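Local coordinates for alpha-glucosidase (Pseudoalteromonas sp. K8, PDB 5HQA), which hydrolyses alpha-glucosides as a calcium-binding family 97 glycoside hydrolase that binds acarbose and is activated by chloride, at residues I600-G608 against L637-T645; Q610-D618 against G652-L661. All blocks are in the same frame, centred on the assembly; numbering follows the deposited sequence.

Contact 1: I600-G608 against L637-T645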
ATOM      1  N   ILE A 600      15.172  23.007   2.519  1.00 19.23           N
ATOM      2  CA  ILE A 600      15.219  22.081   1.396  1.00 22.26           C
ATOM      3  C   ILE A 600      16.122  22.660   0.314  1.00 24.35           C
ATOM      4  O   ILE A 600      15.951  23.813  -0.095  1.00 23.47           O
ATOM      5  CB  ILE A 600      13.803  21.815   0.841  1.00 25.02           C
ATOM      6  CG1 ILE A 600      13.002  20.969   1.833  1.00 24.85           C
ATOM      7  CG2 ILE A 600      13.858  21.140  -0.520  1.00 29.23           C
ATOM      8  CD1 ILE A 600      13.630  19.626   2.128  1.00 25.27           C
ATOM      9  N   SER A 601      17.083  21.868  -0.146  1.00 22.09           N
ATOM     10  CA  SER A 601      17.820  22.218  -1.352  1.00 20.67           C
ATOM     11  C   SER A 601      17.006  21.834  -2.580  1.00 20.68           C
ATOM     12  O   SER A 601      16.382  20.770  -2.623  1.00 20.11           O
ATOM     13  CB  SER A 601      19.171  21.505  -1.391  1.00 19.98           C
ATOM     14  OG  SER A 601      19.761  21.660  -2.669  1.00 22.90           O
ATOM     15  N   LEU A 602      17.013  22.705  -3.587  1.00 20.16           N
ATOM     16  CA  LEU A 602      16.350  22.399  -4.848  1.00 17.88           C
ATOM     17  C   LEU A 602      17.278  21.710  -5.836  1.00 19.73           C
ATOM     18  O   LEU A 602      17.000  21.717  -7.040  1.00 19.86           O
ATOM     19  CB  LEU A 602      15.766  23.675  -5.469  1.00 17.97           C
ATOM     20  CG  LEU A 602      14.687  24.377  -4.635  1.00 18.26           C
ATOM     21  CD1 LEU A 602      14.095  25.562  -5.397  1.00 17.92           C
ATOM     22  CD2 LEU A 602      13.588  23.401  -4.216  1.00 16.58           C
ATOM     23  N   ASP A 603      18.368  21.101  -5.360  1.00 20.64           N
ATOM     24  CA  ASP A 603      19.313  20.544  -6.322  1.00 21.70           C
ATOM     25  C   ASP A 603      18.817  19.256  -6.981  1.00 21.68           C
ATOM     26  O   ASP A 603      19.529  18.709  -7.829  1.00 22.58           O
ATOM     27  CB  ASP A 603      20.689  20.333  -5.673  1.00 22.69           C
ATOM     28  CG  ASP A 603      20.676  19.338  -4.516  1.00 30.11           C
ATOM     29  OD1 ASP A 603      19.701  18.578  -4.337  1.00 32.58           O
ATOM     30  OD2 ASP A 603      21.682  19.312  -3.775  1.00 36.53           O
ATOM     31  N   PHE A 604      17.618  18.766  -6.647  1.00 21.26           N
ATOM     32  CA  PHE A 604      17.028  17.702  -7.453  1.00 19.49           C
ATOM     33  C   PHE A 604      16.594  18.197  -8.828  1.00 20.37           C
ATOM     34  O   PHE A 604      16.461  17.387  -9.750  1.00 21.51           O
ATOM     35  CB  PHE A 604      15.837  17.062  -6.724  1.00 16.85           C
ATOM     36  CG  PHE A 604      14.768  18.035  -6.321  1.00 16.84           C
ATOM     37  CD1 PHE A 604      13.751  18.378  -7.202  1.00 18.07           C
ATOM     38  CD2 PHE A 604      14.770  18.602  -5.049  1.00 17.16           C
ATOM     39  CE1 PHE A 604      12.755  19.280  -6.830  1.00 18.72           C
ATOM     40  CE2 PHE A 604      13.780  19.508  -4.670  1.00 16.91           C
ATOM     41  CZ  PHE A 604      12.765  19.842  -5.562  1.00 17.20           C
ATOM     42  N   LEU A 605      16.377  19.502  -8.991  1.00 18.27           N
ATOM     43  CA  LEU A 605      15.965  20.027 -10.283  1.00 17.70           C
ATOM     44  C   LEU A 605      17.056  19.797 -11.323  1.00 22.40           C
ATOM     45  O   LEU A 605      18.251  19.809 -11.014  1.00 25.41           O
ATOM     46  CB  LEU A 605      15.656  21.521 -10.176  1.00 17.68           C
ATOM     47  CG  LEU A 605      14.488  21.903  -9.274  1.00 17.55           C
ATOM     48  CD1 LEU A 605      14.385  23.426  -9.171  1.00 17.22           C
ATOM     49  CD2 LEU A 605      13.211  21.301  -9.819  1.00 17.67           C
ATOM     50  N   ASP A 606      16.631  19.587 -12.570  1.00 20.62           N
ATOM     51  CA  ASP A 606      17.569  19.357 -13.664  1.00 24.07           C
ATOM     52  C   ASP A 606      18.546  20.517 -13.786  1.00 28.42           C
ATOM     53  O   ASP A 606      18.147  21.686 -13.800  1.00 28.18           O
ATOM     54  CB  ASP A 606      16.814  19.168 -14.978  1.00 24.61           C
ATOM     55  CG  ASP A 606      15.801  18.050 -14.901  1.00 31.71           C
ATOM     56  OD1 ASP A 606      14.702  18.281 -14.354  1.00 25.88           O
ATOM     57  OD2 ASP A 606      16.111  16.937 -15.372  1.00 38.43           O
ATOM     58  N   ASN A 607      19.832  20.186 -13.867  0.51 29.00           N
ATOM     59  CA  ASN A 607      20.861  21.211 -13.956  0.51 32.30           C
ATOM     60  C   ASN A 607      20.703  22.006 -15.244  0.51 31.38           C
ATOM     61  O   ASN A 607      20.346  21.460 -16.293  0.51 30.00           O
ATOM     62  CB  ASN A 607      22.251  20.573 -13.888  0.51 36.38           C
ATOM     63  CG  ASN A 607      22.531  19.936 -12.542  0.51 39.57           C
ATOM     64  OD1 ASN A 607      22.142  20.463 -11.496  0.51 43.01           O
ATOM     65  ND2 ASN A 607      23.203  18.790 -12.559  0.51 42.81           N
ATOM     66  N   GLY A 608      20.951  23.311 -15.155  1.00 31.07           N
ATOM     67  CA  GLY A 608      20.891  24.167 -16.322  1.00 31.02           C
ATOM     68  C   GLY A 608      19.506  24.506 -16.822  1.00 33.73           C
ATOM     69  O   GLY A 608      19.391  25.161 -17.862  1.00 34.08           O
ATOM     70  N   LEU A 637      10.645  32.147  -9.630  1.00 23.75           N
ATOM     71  CA  LEU A 637      11.620  31.536 -10.530  1.00 22.44           C
ATOM     72  C   LEU A 637      12.744  30.912  -9.713  1.00 21.92           C
ATOM     73  O   LEU A 637      13.281  31.551  -8.803  1.00 27.91           O
ATOM     74  CB  LEU A 637      12.191  32.568 -11.503  1.00 24.82           C
ATOM     75  CG  LEU A 637      11.201  33.186 -12.492  1.00 29.73           C
ATOM     76  CD1 LEU A 637      11.882  34.254 -13.322  1.00 33.26           C
ATOM     77  CD2 LEU A 637      10.614  32.119 -13.392  1.00 30.77           C
ATOM     78  N   VAL A 638      13.092  29.658 -10.023  1.00 20.41           N
ATOM     79  CA  VAL A 638      14.127  28.932  -9.292  1.00 20.13           C
ATOM     80  C   VAL A 638      14.924  28.052 -10.247  1.00 24.03           C
ATOM     81  O   VAL A 638      14.477  27.717 -11.347  1.00 25.67           O
ATOM     82  CB  VAL A 638      13.560  28.042  -8.159  1.00 21.56           C
ATOM     83  CG1 VAL A 638      12.891  28.876  -7.074  1.00 21.38           C
ATOM     84  CG2 VAL A 638      12.597  26.990  -8.730  1.00 20.28           C
ATOM     85  N   THR A 639      16.119  27.670  -9.796  1.00 21.88           N
ATOM     86  CA  THR A 639      16.955  26.680 -10.462  1.00 21.20           C
ATOM     87  C   THR A 639      17.502  25.728  -9.408  1.00 21.17           C
ATOM     88  O   THR A 639      17.263  25.887  -8.206  1.00 21.57           O
ATOM     89  CB  THR A 639      18.124  27.311 -11.224  1.00 24.00           C
ATOM     90  OG1 THR A 639      19.044  27.877 -10.281  1.00 25.95           O
ATOM     91  CG2 THR A 639      17.637  28.392 -12.189  1.00 23.57           C
ATOM     92  N   ALA A 640      18.266  24.742  -9.875  1.00 21.42           N
ATOM     93  CA  ALA A 640      18.835  23.727  -8.997  1.00 21.97           C
ATOM     94  C   ALA A 640      19.754  24.310  -7.928  1.00 25.30           C
ATOM     95  O   ALA A 640      20.009  23.645  -6.920  1.00 26.72           O
ATOM     96  CB  ALA A 640      19.601  22.700  -9.832  1.00 21.96           C
ATOM     97  N   SER A 641      20.271  25.519  -8.111  1.00 26.46           N
ATOM     98  CA  SER A 641      21.158  26.083  -7.103  1.00 29.63           C
ATOM     99  C   SER A 641      20.407  26.801  -5.987  1.00 29.64           C
ATOM    100  O   SER A 641      21.040  27.270  -5.036  1.00 31.76           O
ATOM    101  CB  SER A 641      22.165  27.033  -7.755  1.00 33.41           C
ATOM    102  OG  SER A 641      21.496  28.131  -8.338  1.00 37.92           O
ATOM    103  N   ASP A 642      19.083  26.883  -6.063  1.00 25.35           N
ATOM    104  CA  ASP A 642      18.308  27.589  -5.056  1.00 23.13           C
ATOM    105  C   ASP A 642      17.933  26.671  -3.899  1.00 23.71           C
ATOM    106  O   ASP A 642      18.116  25.452  -3.943  1.00 23.01           O
ATOM    107  CB  ASP A 642      17.045  28.187  -5.670  1.00 25.19           C
ATOM    108  CG  ASP A 642      17.344  29.386  -6.541  1.00 32.27           C
ATOM    109  OD1 ASP A 642      18.091  30.272  -6.080  1.00 36.28           O
ATOM    110  OD2 ASP A 642      16.857  29.434  -7.689  1.00 33.02           O
ATOM    111  N   LYS A 643      17.379  27.280  -2.856  1.00 24.42           N
ATOM    112  CA  LYS A 643      16.887  26.538  -1.707  1.00 26.47           C
ATOM    113  C   LYS A 643      15.527  27.092  -1.307  1.00 25.84           C
ATOM    114  O   LYS A 643      15.143  28.201  -1.695  1.00 27.21           O
ATOM    115  CB  LYS A 643      17.873  26.601  -0.528  1.00 33.97           C
ATOM    116  CG  LYS A 643      18.152  28.000  -0.021  1.00 45.91           C
ATOM    117  CD  LYS A 643      18.970  27.978   1.272  1.00 57.95           C
ATOM    118  CE  LYS A 643      18.958  29.341   1.989  1.00 64.14           C
ATOM    119  NZ  LYS A 643      18.365  29.274   3.374  1.00 65.16           N
ATOM    120  N   LEU A 644      14.792  26.292  -0.535  1.00 21.13           N
ATOM    121  CA  LEU A 644      13.483  26.665  -0.018  1.00 24.61           C
ATOM    122  C   LEU A 644      13.442  26.449   1.479  1.00 23.95           C
ATOM    123  O   LEU A 644      14.002  25.475   1.986  1.00 25.82           O
ATOM    124  CB  LEU A 644      12.354  25.837  -0.625  1.00 29.44           C
ATOM    125  CG  LEU A 644      11.920  26.150  -2.037  1.00 34.56           C
ATOM    126  CD1 LEU A 644      10.640  25.425  -2.277  1.00 32.16           C
ATOM    127  CD2 LEU A 644      11.725  27.634  -2.172  1.00 40.76           C
ATOM    128  N   THR A 645      12.756  27.342   2.176  1.00 19.32           N
ATOM    129  CA  THR A 645      12.393  27.133   3.568  1.00 20.05           C
ATOM    130  C   THR A 645      10.909  26.806   3.599  1.00 21.71           C
ATOM    131  O   THR A 645      10.074  27.661   3.281  1.00 23.21           O
ATOM    132  CB  THR A 645      12.698  28.364   4.411  1.00 23.06           C
ATOM    133  OG1 THR A 645      14.095  28.652   4.333  1.00 24.36           O
ATOM    134  CG2 THR A 645      12.313  28.114   5.858  1.00 22.38           C
TER
HETATM  135  O   HOH W   1      20.528  24.019  -4.032  1.00 32.64           O
HETATM  136  O   HOH W   2      18.238  24.126 -12.722  1.00 24.16           O
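Two turns meet at one end of the C-terminal beta-sandwich, where the two-stranded antiparallel sheet of 596-601 and 643-648 runs out, and Leu602 and Ala640 contribute the two largest shares of the buried surface. Ile600 and Leu644 form a hydrogen-bonded pair: Ile600 N gives to Leu644 O at 2.8 Å, and Leu644 N returns a bond to Ile600 O. The non-hydrogen-bonded pair Ser601 and Lys643 follows. Beyond that pair, Leu602 N still reaches Asp642 O at 3.0 Å, with the donor tilted 24° from the carbonyl plane. Both chains then fold into type I turns, Leu602 to Leu605 and Thr639 to Asp642. With CG anti to its own carbonyl carbon (chi1 -62°), Leu602 drives its two methyls apart: CD1 lies 3.8 Å from Val638 CB, the side chains crossing at about a right angle, while CD2 sits 3.9 Å from Leu644 CG. An alanine here would be likely to open a gap between Val638 and Leu644 and to strip cover from Phe658, which the leucine also touches. Next to it, Ala640 CB fits into the bend of the other chain, 3.4 Å from Leu605 O. Two waters bridge the turns: one accepts from Ser601 OG and donates to Ala640 O and Asp642 O, another links Ala640 N to Asp606 O. Ser601 OG also accepts from Asp603 N at 3.1 Å, an ST turn, while Asp642 OD2 takes Thr639 N on its anti side. Paired strands ending in turns, with leucines directed onto the facing sheet, are characteristic of the end of a beta-sandwich.

Contact 2: Q610-D618 against G652-L661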
ATOM      1  N   GLN A 610      15.661  26.324 -16.081  0.54 25.63           N
ATOM      2  CA  GLN A 610      14.932  27.273 -15.259  0.54 25.61           C
ATOM      3  C   GLN A 610      13.515  26.764 -15.024  0.54 23.93           C
ATOM      4  O   GLN A 610      12.874  26.232 -15.936  0.54 23.92           O
ATOM      5  CB  GLN A 610      14.905  28.654 -15.914  0.54 27.90           C
ATOM      6  CG  GLN A 610      14.345  29.744 -15.016  0.54 31.37           C
ATOM      7  CD  GLN A 610      14.751  31.133 -15.462  0.54 34.56           C
ATOM      8  OE1 GLN A 610      15.928  31.403 -15.703  0.54 39.33           O
ATOM      9  NE2 GLN A 610      13.778  32.022 -15.580  0.54 35.65           N
ATOM     10  N   PHE A 611      13.038  26.914 -13.791  1.00 21.37           N
ATOM     11  CA  PHE A 611      11.692  26.500 -13.416  1.00 20.37           C
ATOM     12  C   PHE A 611      10.941  27.666 -12.790  1.00 22.44           C
ATOM     13  O   PHE A 611      11.538  28.567 -12.192  1.00 23.53           O
ATOM     14  CB  PHE A 611      11.693  25.328 -12.425  1.00 20.15           C
ATOM     15  CG  PHE A 611      12.342  24.084 -12.953  1.00 20.60           C
ATOM     16  CD1 PHE A 611      13.726  23.975 -12.999  1.00 19.08           C
ATOM     17  CD2 PHE A 611      11.572  23.012 -13.377  1.00 18.78           C
ATOM     18  CE1 PHE A 611      14.334  22.821 -13.481  1.00 18.60           C
ATOM     19  CE2 PHE A 611      12.175  21.852 -13.854  1.00 17.90           C
ATOM     20  CZ  PHE A 611      13.558  21.758 -13.906  1.00 18.49           C
ATOM     21  N   GLU A 612       9.624  27.646 -12.943  1.00 19.13           N
ATOM     22  CA  GLU A 612       8.738  28.543 -12.214  1.00 19.18           C
ATOM     23  C   GLU A 612       8.044  27.711 -11.148  1.00 19.27           C
ATOM     24  O   GLU A 612       7.175  26.891 -11.462  1.00 19.42           O
ATOM     25  CB  GLU A 612       7.724  29.209 -13.135  1.00 22.27           C
ATOM     26  CG  GLU A 612       6.829  30.199 -12.406  1.00 25.20           C
ATOM     27  CD  GLU A 612       5.762  30.795 -13.307  1.00 31.67           C
ATOM     28  OE1 GLU A 612       4.874  30.043 -13.764  1.00 32.35           O
ATOM     29  OE2 GLU A 612       5.817  32.018 -13.564  1.00 34.08           O
ATOM     30  N   ALA A 613       8.449  27.895  -9.896  1.00 19.03           N
ATOM     31  CA  ALA A 613       7.794  27.201  -8.799  1.00 18.10           C
ATOM     32  C   ALA A 613       6.423  27.812  -8.548  1.00 21.48           C
ATOM     33  O   ALA A 613       6.294  29.031  -8.398  1.00 22.59           O
ATOM     34  CB  ALA A 613       8.647  27.278  -7.537  1.00 18.02           C
ATOM     35  N   HIS A 614       5.401  26.968  -8.514  1.00 16.41           N
ATOM     36  CA  HIS A 614       4.042  27.375  -8.177  1.00 16.41           C
ATOM     37  C   HIS A 614       3.801  26.778  -6.796  1.00 17.37           C
ATOM     38  O   HIS A 614       3.608  25.567  -6.661  1.00 15.96           O
ATOM     39  CB  HIS A 614       3.053  26.881  -9.228  1.00 20.51           C
ATOM     40  CG  HIS A 614       1.788  27.674  -9.292  1.00 33.34           C
ATOM     41  ND1 HIS A 614       0.802  27.433 -10.226  1.00 38.24           N
ATOM     42  CD2 HIS A 614       1.341  28.705  -8.534  1.00 37.02           C
ATOM     43  CE1 HIS A 614      -0.198  28.279 -10.040  1.00 39.00           C
ATOM     44  NE2 HIS A 614       0.105  29.062  -9.020  1.00 36.34           N
ATOM     45  N   ILE A 615       3.883  27.615  -5.766  1.00 15.76           N
ATOM     46  CA  ILE A 615       3.985  27.161  -4.382  1.00 15.13           C
ATOM     47  C   ILE A 615       2.632  27.340  -3.709  1.00 16.73           C
ATOM     48  O   ILE A 615       2.101  28.452  -3.669  1.00 18.03           O
ATOM     49  CB  ILE A 615       5.072  27.938  -3.622  1.00 15.86           C
ATOM     50  CG1 ILE A 615       6.444  27.732  -4.269  1.00 16.82           C
ATOM     51  CG2 ILE A 615       5.086  27.547  -2.154  1.00 16.00           C
ATOM     52  CD1 ILE A 615       7.476  28.737  -3.814  1.00 17.62           C
ATOM     53  N   TYR A 616       2.072  26.250  -3.183  1.00 14.25           N
ATOM     54  CA  TYR A 616       0.820  26.275  -2.433  1.00 14.07           C
ATOM     55  C   TYR A 616       1.171  25.931  -0.993  1.00 17.09           C
ATOM     56  O   TYR A 616       1.548  24.791  -0.703  1.00 15.89           O
ATOM     57  CB  TYR A 616      -0.191  25.271  -2.995  1.00 14.37           C
ATOM     58  CG  TYR A 616      -0.567  25.458  -4.455  1.00 15.76           C
ATOM     59  CD1 TYR A 616       0.312  25.093  -5.479  1.00 14.39           C
ATOM     60  CD2 TYR A 616      -1.815  25.964  -4.811  1.00 14.80           C
ATOM     61  CE1 TYR A 616      -0.039  25.256  -6.817  1.00 16.90           C
ATOM     62  CE2 TYR A 616      -2.177  26.127  -6.140  1.00 15.40           C
ATOM     63  CZ  TYR A 616      -1.287  25.774  -7.139  1.00 16.25           C
ATOM     64  OH  TYR A 616      -1.654  25.936  -8.455  1.00 18.23           O
ATOM     65  N   LYS A 617       1.057  26.902  -0.089  1.00 14.34           N
ATOM     66  CA  LYS A 617       1.543  26.700   1.269  1.00 14.10           C
ATOM     67  C   LYS A 617       0.562  27.285   2.273  1.00 16.18           C
ATOM     68  O   LYS A 617      -0.334  28.068   1.932  1.00 14.91           O
ATOM     69  CB  LYS A 617       2.923  27.332   1.467  1.00 14.72           C
ATOM     70  CG  LYS A 617       2.961  28.817   1.118  1.00 16.62           C
ATOM     71  CD  LYS A 617       4.315  29.415   1.455  1.00 20.85           C
ATOM     72  CE  LYS A 617       4.591  30.652   0.632  1.00 29.01           C
ATOM     73  NZ  LYS A 617       5.773  31.400   1.142  1.00 34.49           N
ATOM     74  N   ASP A 618       0.755  26.888   3.531  1.00 13.90           N
ATOM     75  CA  ASP A 618      -0.041  27.422   4.624  1.00 13.66           C
ATOM     76  C   ASP A 618       0.126  28.927   4.707  1.00 16.71           C
ATOM     77  O   ASP A 618       1.245  29.444   4.624  1.00 15.73           O
ATOM     78  CB  ASP A 618       0.381  26.785   5.945  1.00 13.28           C
ATOM     79  CG  ASP A 618       0.054  25.306   6.007  1.00 17.68           C
ATOM     80  OD1 ASP A 618       0.962  24.497   6.309  1.00 16.63           O
ATOM     81  OD2 ASP A 618      -1.115  24.954   5.749  1.00 15.08           O
ATOM     82  N   GLY A 652      -0.012  20.946   8.875  1.00 11.31           N
ATOM     83  CA  GLY A 652       0.021  21.645   7.615  1.00 10.97           C
ATOM     84  C   GLY A 652       0.867  20.943   6.565  1.00 12.51           C
ATOM     85  O   GLY A 652       1.327  19.809   6.729  1.00 11.85           O
ATOM     86  N   GLY A 653       1.074  21.652   5.462  1.00 11.82           N
ATOM     87  CA  GLY A 653       1.781  21.070   4.337  1.00 11.76           C
ATOM     88  C   GLY A 653       2.049  22.116   3.279  1.00 12.92           C
ATOM     89  O   GLY A 653       1.582  23.256   3.364  1.00 14.56           O
ATOM     90  N   THR A 654       2.827  21.710   2.281  1.00 12.34           N
ATOM     91  CA  THR A 654       3.128  22.546   1.126  1.00 12.96           C
ATOM     92  C   THR A 654       3.147  21.658  -0.104  1.00 15.25           C
ATOM     93  O   THR A 654       3.658  20.534  -0.057  1.00 15.09           O
ATOM     94  CB  THR A 654       4.476  23.276   1.268  1.00 17.82           C
ATOM     95  OG1 THR A 654       4.364  24.275   2.284  1.00 24.78           O
ATOM     96  CG2 THR A 654       4.860  23.983  -0.025  1.00 15.15           C
ATOM     97  N   ALA A 655       2.565  22.159  -1.192  1.00 12.87           N
ATOM     98  CA  ALA A 655       2.581  21.493  -2.484  1.00 12.21           C
ATOM     99  C   ALA A 655       3.175  22.452  -3.499  1.00 14.97           C
ATOM    100  O   ALA A 655       2.833  23.640  -3.508  1.00 14.78           O
ATOM    101  CB  ALA A 655       1.167  21.082  -2.913  1.00 12.14           C
ATOM    102  N   ILE A 656       4.072  21.952  -4.351  1.00 13.09           N
ATOM    103  CA  ILE A 656       4.750  22.804  -5.322  1.00 13.44           C
ATOM    104  C   ILE A 656       4.753  22.131  -6.681  1.00 15.63           C
ATOM    105  O   ILE A 656       5.090  20.948  -6.793  1.00 15.20           O
ATOM    106  CB  ILE A 656       6.196  23.121  -4.904  1.00 14.60           C
ATOM    107  CG1 ILE A 656       6.230  23.707  -3.496  1.00 15.24           C
ATOM    108  CG2 ILE A 656       6.842  24.081  -5.918  1.00 14.39           C
ATOM    109  CD1 ILE A 656       7.621  24.002  -3.029  1.00 16.01           C
ATOM    110  N   ARG A 657       4.406  22.890  -7.714  1.00 15.94           N
ATOM    111  CA  ARG A 657       4.676  22.502  -9.091  1.00 14.58           C
ATOM    112  C   ARG A 657       5.884  23.296  -9.578  1.00 15.14           C
ATOM    113  O   ARG A 657       5.862  24.529  -9.568  1.00 17.86           O
ATOM    114  CB  ARG A 657       3.471  22.763  -9.996  1.00 15.40           C
ATOM    115  CG  ARG A 657       3.797  22.551 -11.459  1.00 15.58           C
ATOM    116  CD  ARG A 657       2.625  22.839 -12.370  1.00 16.92           C
ATOM    117  NE  ARG A 657       3.038  22.623 -13.756  1.00 18.77           N
ATOM    118  CZ  ARG A 657       2.308  22.949 -14.818  1.00 21.07           C
ATOM    119  NH1 ARG A 657       1.118  23.515 -14.656  1.00 20.16           N
ATOM    120  NH2 ARG A 657       2.774  22.712 -16.040  1.00 20.54           N
ATOM    121  N   PHE A 658       6.944  22.595  -9.974  1.00 15.15           N
ATOM    122  CA  PHE A 658       8.108  23.227 -10.589  1.00 15.79           C
ATOM    123  C   PHE A 658       7.916  23.121 -12.094  1.00 19.27           C
ATOM    124  O   PHE A 658       8.214  22.087 -12.698  1.00 19.41           O
ATOM    125  CB  PHE A 658       9.403  22.560 -10.139  1.00 17.13           C
ATOM    126  CG  PHE A 658       9.681  22.717  -8.681  1.00 16.62           C
ATOM    127  CD1 PHE A 658      10.305  23.862  -8.205  1.00 17.68           C
ATOM    128  CD2 PHE A 658       9.320  21.723  -7.783  1.00 14.52           C
ATOM    129  CE1 PHE A 658      10.566  24.014  -6.852  1.00 17.39           C
ATOM    130  CE2 PHE A 658       9.572  21.865  -6.425  1.00 15.30           C
ATOM    131  CZ  PHE A 658      10.196  23.012  -5.960  1.00 17.00           C
ATOM    132  N   LYS A 659       7.403  24.188 -12.696  1.00 16.96           N
ATOM    133  CA  LYS A 659       7.093  24.173 -14.120  1.00 17.59           C
ATOM    134  C   LYS A 659       8.360  24.490 -14.907  1.00 20.58           C
ATOM    135  O   LYS A 659       8.899  25.596 -14.803  1.00 20.38           O
ATOM    136  CB  LYS A 659       5.986  25.174 -14.421  1.00 18.10           C
ATOM    137  CG  LYS A 659       5.618  25.281 -15.877  1.00 23.97           C
ATOM    138  CD  LYS A 659       4.610  26.414 -16.043  1.00 30.51           C
ATOM    139  CE  LYS A 659       3.900  26.333 -17.372  1.00 38.41           C
ATOM    140  NZ  LYS A 659       2.837  27.372 -17.448  0.71 41.76           N
ATOM    141  N   ALA A 660       8.838  23.520 -15.690  1.00 20.59           N
ATOM    142  CA  ALA A 660       9.993  23.760 -16.549  1.00 20.76           C
ATOM    143  C   ALA A 660       9.648  24.828 -17.569  1.00 21.44           C
ATOM    144  O   ALA A 660       8.569  24.799 -18.166  1.00 23.03           O
ATOM    145  CB  ALA A 660      10.416  22.473 -17.258  1.00 19.37           C
ATOM    146  N   LEU A 661      10.559  25.777 -17.759  1.00 25.14           N
ATOM    147  CA  LEU A 661      10.367  26.867 -18.712  1.00 31.03           C
ATOM    148  C   LEU A 661      11.096  26.558 -20.013  1.00 38.77           C
ATOM    149  O   LEU A 661      12.253  26.125 -19.988  1.00 37.02           O
ATOM    150  CB  LEU A 661      10.848  28.196 -18.127  1.00 27.76           C
ATOM    151  CG  LEU A 661      10.083  28.581 -16.863  1.00 29.09           C
ATOM    152  CD1 LEU A 661      10.579  29.897 -16.311  1.00 29.50           C
ATOM    153  CD2 LEU A 661       8.591  28.657 -17.144  1.00 27.82           C
TER
HETATM  154  O   HOH W   3      15.042  26.639 -18.918  1.00 46.06           O
HETATM  155  O   HOH W   4       3.042  25.347   4.443  1.00 14.00           O
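Phe611 and Phe658 meet ring to backbone rather than ring to ring: Phe611 CD2 lies 3.5 Å from Phe658 O, which sits at the ring edge near its plane, and 3.9 Å from Phe658 CB. Phe611 CE2 then rests against the Ala660 methyl. The Phe658 ring, its CG anti to the carbonyl carbon (chi1 -65°), has Ile656 CG2 over one face, offset toward the rim, and Phe658 CE1 comes 3.8 Å from Ala613 CB. Ile615 and Ile656 lie side by side and point the same way, Ile615 CG1 to Ile656 CG2 at 4.0 Å. These apolar groups share the inner face of the main sheet of the C-terminal beta-sandwich, in which 611-618 and 653-660 are antiparallel neighbours at 159°, with 631-638 beyond the first strand and 585-591 beyond the second. Paired backbone bonds join Glu612 with Lys659, His614 with Arg657 and Tyr616 with Ala655. On the other face, Tyr616 takes chi1 -58°, which lays the CD1 edge of its ring in plane with Ala655 O at 3.5 Å; its OH stands above one face of the His614 ring, offset toward the rim, and Phe546 meets the tyrosine edge-to-face. Arg657 is fully extended, its guanidinium carried away to salt bridges with Asp584 and Asp549, and Lys659 CD lies over one face of that group. At the far end Asp618 OD1 receives Gly653 N at 3.0 Å on its syn side and Ala649 N as well, while OD2 bonds to Thr512.

Overall arrangement
Contact 1 and contact 2 have centres 11 Å apart and interlock along the chain, each segment of one alternating with a segment of the other. Their backbones join where Val638 N approaches Phe611 O at 2.9 Å, a probable hydrogen bond that sets 631-638 beside 611-618. Across the interior of the sandwich, Leu644 CD1 packs on Ile656 CD1 at 3.4 Å, and nearer the C-terminus Leu637 CD2 touches Leu661 CD1. Contact 1 lies away from the annotated metal and glycan sites. The Gly652 end of contact 2 lies about 13 Å from the bound magnesium ion and about 9 Å from the side chain of Asp592, one of its ligands.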